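Local coordinates for peptidoglycan synthetase penicillin-binding protein 3 (Bifidobacterium adolescentis, PDB 4YE5), which probably binds penicillin and, as a class B-type penicillin-binding protein of the transpeptidase family, probably cross-links peptidoglycan strands in cell-wall synthesis, at residues 227-230 with 231-235; 545-549 with 550-554. All blocks are in the same frame, centred on the assembly; numbering follows the deposited sequence. Where two conformers were deposited one is given.

Interaction 1: 227-230 with 231-235; sequences TEKV and LSDSE
Lys229 and Asp233 meet one helical turn apart on the outer side of helix 221-238. Their side chains run obliquely over one another. The lysine chain leaves with CG anti to its own N (chi1 -175°) and then bends at chi2 (67°), which carries CE across the carboxylate. CE lies 3.7 Å from Asp233 OD1. The charged ends come close but do not form a salt bridge, with Lys229 NZ 4.0 Å from Asp233 OD1. A water fills the role instead. It accepts from Lys229 NZ and donates to Asp233 OD1 at 2.8 Å, so it ties the two side chains together. Ser232 OG, in one of its two conformers, joins the same water at 2.6 Å.

Ser234 and Val230 make a different pairing on the buried side. Ser234 OG is turned back along the helix (chi1 -58°) and donates to Val230 O at 2.6 Å. The hydroxyl comes from above the carbonyl plane, while Ser234 N donates to the same oxygen from the other face. Two donors therefore grip Val230 O, and the buried hydroxyl is satisfied by its own helix. Val230 CG1 lies 3.9 Å from Ser234 OG.

Leu231 folds its CG back to 3.4 Å from Thr227 O, the oxygen that accepts its backbone N-H. Thr227 OG1 is hydrogen-bonded to Val223 O one turn earlier, and Glu228 OE2 accepts from Met156 N and from Gln224 NE2 of its own helix.

The helix lies on strands 255-260 and 242-249 of the five-stranded antiparallel sheet, where Leu231 and Thr227 meet Ala259 and Ala245. Beside it runs helix 535-549, whose Val538 touches Val230 and Ser234 and whose Ile542 also meets Val230.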
ATOM      1  N   THR A 227       4.833  -0.538 -14.181  1.00 16.70           N
ATOM      2  CA  THR A 227       5.676   0.388 -13.446  1.00 15.93           C
ATOM      3  C   THR A 227       6.877  -0.358 -12.838  1.00 17.49           C
ATOM      4  O   THR A 227       8.009   0.136 -12.884  1.00 15.17           O
ATOM      5  CB  THR A 227       4.870   1.107 -12.349  1.00 18.97           C
ATOM      6  OG1 THR A 227       3.794   1.834 -12.967  1.00 16.34           O
ATOM      7  CG2 THR A 227       5.763   2.076 -11.595  1.00 16.40           C
ATOM      8  N   GLU A 228       6.629  -1.549 -12.294  1.00 14.80           N
ATOM      9  CA  GLU A 228       7.723  -2.368 -11.761  1.00 16.54           C
ATOM     10  C   GLU A 228       8.686  -2.786 -12.873  1.00 15.94           C
ATOM     11  O   GLU A 228       9.903  -2.802 -12.679  1.00 18.81           O
ATOM     12  CB  GLU A 228       7.183  -3.590 -11.000  1.00 15.46           C
ATOM     13  CG  GLU A 228       6.540  -3.189  -9.670  1.00 16.20           C
ATOM     14  CD  GLU A 228       5.963  -4.368  -8.880  1.00 24.20           C
ATOM     15  OE1 GLU A 228       6.127  -5.517  -9.316  1.00 18.99           O
ATOM     16  OE2 GLU A 228       5.379  -4.120  -7.803  1.00 21.91           O
ATOM     17  N   LYS A 229       8.132  -3.090 -14.040  1.00 15.54           N
ATOM     18  CA  LYS A 229       8.930  -3.424 -15.216  1.00 15.88           C
ATOM     19  C   LYS A 229       9.811  -2.226 -15.663  1.00 15.42           C
ATOM     20  O   LYS A 229      10.995  -2.381 -15.984  1.00 17.45           O
ATOM     21  CB  LYS A 229       8.010  -3.868 -16.364  1.00 19.03           C
ATOM     22  CG  LYS A 229       8.762  -4.350 -17.621  1.00 23.62           C
ATOM     23  CD  LYS A 229       9.510  -5.649 -17.338  1.00 24.32           C
ATOM     24  CE  LYS A 229      10.316  -6.115 -18.555  1.00 32.68           C
ATOM     25  NZ  LYS A 229      11.079  -7.346 -18.223  1.00 38.54           N
ATOM     26  N   VAL A 230       9.234  -1.029 -15.676  1.00 15.44           N
ATOM     27  CA  VAL A 230      10.011   0.161 -16.016  1.00 15.81           C
ATOM     28  C   VAL A 230      11.139   0.369 -15.010  1.00 16.69           C
ATOM     29  O   VAL A 230      12.271   0.691 -15.374  1.00 15.92           O
ATOM     30  CB  VAL A 230       9.130   1.420 -16.064  1.00 21.42           C
ATOM     31  CG1 VAL A 230       9.992   2.678 -16.067  1.00 22.50           C
ATOM     32  CG2 VAL A 230       8.235   1.367 -17.304  1.00 16.82           C
ATOM     33  N   LEU A 231      10.846   0.169 -13.733  1.00 15.45           N
ATOM     34  CA  LEU A 231      11.905   0.322 -12.731  1.00 14.16           C
ATOM     35  C   LEU A 231      13.004  -0.735 -12.891  1.00 17.77           C
ATOM     36  O   LEU A 231      14.187  -0.441 -12.683  1.00 18.13           O
ATOM     37  CB  LEU A 231      11.335   0.285 -11.308  1.00 14.79           C
ATOM     38  CG  LEU A 231      10.460   1.485 -10.935  1.00 14.95           C
ATOM     39  CD1 LEU A 231       9.856   1.226  -9.583  1.00 13.88           C
ATOM     40  CD2 LEU A 231      11.282   2.803 -10.960  1.00 14.07           C
ATOM     41  N   SER A 232      12.607  -1.955 -13.244  0.51 15.28           N
ATOM     42  CA  SER A 232      13.575  -3.030 -13.456  0.51 19.98           C
ATOM     43  C   SER A 232      14.445  -2.730 -14.679  0.51 19.09           C
ATOM     44  O   SER A 232      15.662  -2.822 -14.618  0.51 18.87           O
ATOM     45  CB  SER A 232      12.859  -4.380 -13.597  0.51 19.80           C
ATOM     46  OG  SER A 232      13.710  -5.368 -14.145  0.51 21.29           O
ATOM     47  N   ASP A 233      13.808  -2.341 -15.780  1.00 19.81           N
ATOM     48  CA  ASP A 233      14.530  -1.998 -17.000  1.00 22.29           C
ATOM     49  C   ASP A 233      15.440  -0.788 -16.739  1.00 24.37           C
ATOM     50  O   ASP A 233      16.559  -0.723 -17.253  1.00 22.83           O
ATOM     51  CB  ASP A 233      13.569  -1.685 -18.161  1.00 28.81           C
ATOM     52  CG  ASP A 233      12.882  -2.934 -18.729  1.00 36.79           C
ATOM     53  OD1 ASP A 233      13.416  -4.061 -18.573  1.00 41.46           O
ATOM     54  OD2 ASP A 233      11.802  -2.785 -19.353  1.00 37.33           O
ATOM     55  N   SER A 234      14.967   0.161 -15.931  1.00 18.88           N
ATOM     56  CA  SER A 234      15.770   1.334 -15.592  1.00 17.74           C
ATOM     57  C   SER A 234      16.988   0.981 -14.734  1.00 17.96           C
ATOM     58  O   SER A 234      18.033   1.648 -14.808  1.00 20.07           O
ATOM     59  CB  SER A 234      14.929   2.387 -14.876  1.00 22.86           C
ATOM     60  OG  SER A 234      13.833   2.763 -15.699  1.00 23.62           O
ATOM     61  N   GLU A 235      16.863  -0.046 -13.904  1.00 15.12           N
ATOM     62  CA  GLU A 235      18.020  -0.535 -13.151  1.00 19.22           C
ATOM     63  C   GLU A 235      19.077  -1.133 -14.114  1.00 19.68           C
ATOM     64  O   GLU A 235      20.290  -0.955 -13.932  1.00 21.55           O
ATOM     65  CB  GLU A 235      17.580  -1.562 -12.098  1.00 27.33           C
ATOM     66  CG  GLU A 235      18.679  -1.980 -11.118  1.00 42.94           C
ATOM     67  CD  GLU A 235      18.147  -2.850  -9.979  1.00 55.10           C
ATOM     68  OE1 GLU A 235      17.468  -2.309  -9.077  1.00 58.84           O
ATOM     69  OE2 GLU A 235      18.398  -4.076  -9.990  1.00 58.30           O
TER
HETATM   70  O   HOH W   1      13.386  -6.062 -16.658  1.00 39.12           O

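Interaction 2: 545-549 with 550-554; sequences FLMQK and YEVPA
Val552 N donates to Met547 O at 3.0 Å, in the carbonyl plane. With the weak bond from Glu551 N to Gln548 O, it forms the Schellman motif that ends helix 535-549. Glu551 is the C-prime residue and has a positive phi (52°). One residue earlier, Tyr550 N still makes a helical bond to Leu546 O at 3.0 Å. A water donates to both Lys549 O and Glu551 OE1, bridging the last turn to the exposed glutamate.

Apolar packing lies on one side. Val552 points back at the helix, and its CB sits 3.7 Å from SE of Met547, a selenomethionine whose chain bends at chi2 and chi3. Val552 O is hydrogen-bonded to Tyr481 OH.

Tyr550 lies alongside both Leu546 and Lys549. Leu546 CD2 meets the ring edge in its plane, 3.8 Å from CE2. Phe517 meets the same ring at an inclined angle, and Val223 of helix 221-238 touches it too. Lys549 runs over one face, with CG 4.2 Å from the ring centroid in a CH-pi contact. The chain is extended as far as CE, which lies 3.4 Å from Tyr550 OH; the bend at chi4 (59°) then swings NZ aside.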
ATOM      1  N   PHE A 545       2.919   4.736 -21.377  1.00 19.90           N
ATOM      2  CA  PHE A 545       2.072   3.554 -21.184  1.00 23.04           C
ATOM      3  C   PHE A 545       0.650   3.948 -20.753  1.00 20.11           C
ATOM      4  O   PHE A 545      -0.313   3.384 -21.236  1.00 18.22           O
ATOM      5  CB  PHE A 545       2.700   2.625 -20.136  1.00 23.19           C
ATOM      6  CG  PHE A 545       1.810   1.475 -19.719  1.00 28.07           C
ATOM      7  CD1 PHE A 545       1.674   0.349 -20.529  1.00 23.61           C
ATOM      8  CD2 PHE A 545       1.138   1.509 -18.512  1.00 24.72           C
ATOM      9  CE1 PHE A 545       0.856  -0.709 -20.149  1.00 24.32           C
ATOM     10  CE2 PHE A 545       0.325   0.452 -18.114  1.00 18.52           C
ATOM     11  CZ  PHE A 545       0.184  -0.656 -18.935  1.00 23.36           C
ATOM     12  N   LEU A 546       0.537   4.910 -19.830  1.00 18.89           N
ATOM     13  CA  LEU A 546      -0.770   5.325 -19.295  1.00 21.33           C
ATOM     14  C   LEU A 546      -1.675   5.997 -20.317  1.00 19.59           C
ATOM     15  O   LEU A 546      -2.883   5.771 -20.320  1.00 17.65           O
ATOM     16  CB  LEU A 546      -0.602   6.264 -18.108  1.00 19.62           C
ATOM     17  CG  LEU A 546      -0.038   5.678 -16.816  1.00 16.99           C
ATOM     18  CD1 LEU A 546       0.332   6.814 -15.852  1.00 12.27           C
ATOM     19  CD2 LEU A 546      -1.041   4.705 -16.163  1.00 16.17           C
HETATM   20  N   MSE A 547      -1.103   6.838 -21.176  1.00 16.46           N
HETATM   21  CA  MSE A 547      -1.900   7.480 -22.219  1.00 19.79           C
HETATM   22  C   MSE A 547      -2.427   6.432 -23.200  1.00 21.22           C
HETATM   23  O   MSE A 547      -3.537   6.555 -23.689  1.00 23.48           O
HETATM   24  CB  MSE A 547      -1.092   8.550 -22.990  1.00 18.03           C
HETATM   25  CG  MSE A 547      -0.462   9.631 -22.145  1.00 22.07           C
HETATM   26 SE   MSE A 547      -1.759  10.786 -21.266  0.60 21.54          SE
HETATM   27  CE  MSE A 547      -1.760   9.982 -19.513  1.00 16.68           C
ATOM     28  N   GLN A 548      -1.621   5.421 -23.504  1.00 23.71           N
ATOM     29  CA  GLN A 548      -2.049   4.352 -24.425  1.00 25.73           C
ATOM     30  C   GLN A 548      -3.075   3.438 -23.760  1.00 24.47           C
ATOM     31  O   GLN A 548      -4.096   3.116 -24.352  1.00 26.03           O
ATOM     32  CB  GLN A 548      -0.838   3.522 -24.902  1.00 29.43           C
ATOM     33  CG  GLN A 548      -1.178   2.135 -25.523  1.00 44.78           C
ATOM     34  CD  GLN A 548      -1.399   2.183 -27.032  1.00 53.89           C
ATOM     35  OE1 GLN A 548      -1.044   3.163 -27.691  1.00 55.11           O
ATOM     36  NE2 GLN A 548      -1.983   1.119 -27.586  1.00 51.73           N
ATOM     37  N   LYS A 549      -2.803   3.021 -22.518  1.00 21.46           N
ATOM     38  CA  LYS A 549      -3.723   2.124 -21.817  1.00 25.33           C
ATOM     39  C   LYS A 549      -5.105   2.735 -21.662  1.00 25.99           C
ATOM     40  O   LYS A 549      -6.102   2.086 -21.924  1.00 27.50           O
ATOM     41  CB  LYS A 549      -3.203   1.726 -20.431  1.00 21.33           C
ATOM     42  CG  LYS A 549      -4.153   0.768 -19.665  1.00 21.93           C
ATOM     43  CD  LYS A 549      -3.538   0.392 -18.288  1.00 24.32           C
ATOM     44  CE  LYS A 549      -4.562  -0.297 -17.386  1.00 23.62           C
ATOM     45  NZ  LYS A 549      -5.049  -1.523 -18.057  1.00 24.76           N
ATOM     46  N   TYR A 550      -5.166   3.982 -21.221  1.00 23.61           N
ATOM     47  CA  TYR A 550      -6.473   4.595 -20.969  1.00 24.64           C
ATOM     48  C   TYR A 550      -6.993   5.375 -22.164  1.00 25.93           C
ATOM     49  O   TYR A 550      -8.031   6.040 -22.075  1.00 30.04           O
ATOM     50  CB  TYR A 550      -6.427   5.457 -19.698  1.00 21.03           C
ATOM     51  CG  TYR A 550      -6.159   4.606 -18.477  1.00 23.56           C
ATOM     52  CD1 TYR A 550      -7.177   3.838 -17.904  1.00 25.39           C
ATOM     53  CD2 TYR A 550      -4.885   4.513 -17.934  1.00 22.28           C
ATOM     54  CE1 TYR A 550      -6.935   3.028 -16.799  1.00 24.63           C
ATOM     55  CE2 TYR A 550      -4.637   3.713 -16.816  1.00 22.14           C
ATOM     56  CZ  TYR A 550      -5.660   2.974 -16.256  1.00 28.77           C
ATOM     57  OH  TYR A 550      -5.407   2.174 -15.149  1.00 23.56           O
ATOM     58  N   GLU A 551      -6.287   5.267 -23.292  1.00 23.58           N
ATOM     59  CA  GLU A 551      -6.733   5.901 -24.534  1.00 25.70           C
ATOM     60  C   GLU A 551      -7.028   7.384 -24.316  1.00 27.44           C
ATOM     61  O   GLU A 551      -8.096   7.879 -24.677  1.00 31.04           O
ATOM     62  CB  GLU A 551      -7.970   5.172 -25.095  1.00 29.42           C
ATOM     63  CG  GLU A 551      -7.738   3.664 -25.280  1.00 27.99           C
ATOM     64  CD  GLU A 551      -8.914   2.942 -25.931  1.00 45.27           C
ATOM     65  OE1 GLU A 551      -9.672   2.273 -25.196  1.00 45.47           O
ATOM     66  OE2 GLU A 551      -9.076   3.036 -27.175  1.00 49.33           O
ATOM     67  N   VAL A 552      -6.081   8.082 -23.698  1.00 26.02           N
ATOM     68  CA  VAL A 552      -6.263   9.495 -23.367  1.00 24.47           C
ATOM     69  C   VAL A 552      -6.172  10.321 -24.654  1.00 28.27           C
ATOM     70  O   VAL A 552      -5.239  10.144 -25.437  1.00 29.20           O
ATOM     71  CB  VAL A 552      -5.199   9.957 -22.336  1.00 23.82           C
ATOM     72  CG1 VAL A 552      -5.437  11.423 -21.921  1.00 25.09           C
ATOM     73  CG2 VAL A 552      -5.211   9.021 -21.091  1.00 18.32           C
ATOM     74  N   PRO A 553      -7.145  11.219 -24.887  1.00 28.39           N
ATOM     75  CA  PRO A 553      -7.057  12.060 -26.082  1.00 29.44           C
ATOM     76  C   PRO A 553      -5.790  12.916 -26.082  1.00 25.62           C
ATOM     77  O   PRO A 553      -5.408  13.430 -25.027  1.00 28.01           O
ATOM     78  CB  PRO A 553      -8.299  12.962 -25.977  1.00 33.57           C
ATOM     79  CG  PRO A 553      -9.236  12.238 -25.078  1.00 38.61           C
ATOM     80  CD  PRO A 553      -8.346  11.523 -24.086  1.00 30.32           C
ATOM     81  N   ALA A 554      -5.155  13.049 -27.245  1.00 25.37           N
ATOM     82  CA  ALA A 554      -3.959  13.871 -27.402  1.00 28.34           C
ATOM     83  C   ALA A 554      -4.183  15.318 -26.952  1.00 32.83           C
ATOM     84  O   ALA A 554      -5.293  15.838 -27.027  1.00 30.24           O
ATOM     85  CB  ALA A 554      -3.485  13.824 -28.848  1.00 32.99           C
TER
HETATM   86  O   HOH W   2      -8.700   2.167 -22.434  1.00 58.80           O

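How the interactions relate
Both interactions are local contacts of helices in the transpeptidase domain, and the two helices pack on each other. Helix 221-238 touches helix 535-549 from the residues of 227-235, and again through Val223, which meets side chains of 545-550. The centres are 20 Å apart and the nearest atoms about 6 Å apart, so the contacts do not touch. Interaction 1 has half its touching residues buried and none exposed, while interaction 2 reaches the surface at Gln548 and Glu551. Interaction 1 lies in mid-helix, where a serine hydroxyl and a water-linked charged pair supplement regular backbone bonds. Interaction 2 lies where capping bonds close the helix, and a CH-pi contact and selenium packing lie beside them.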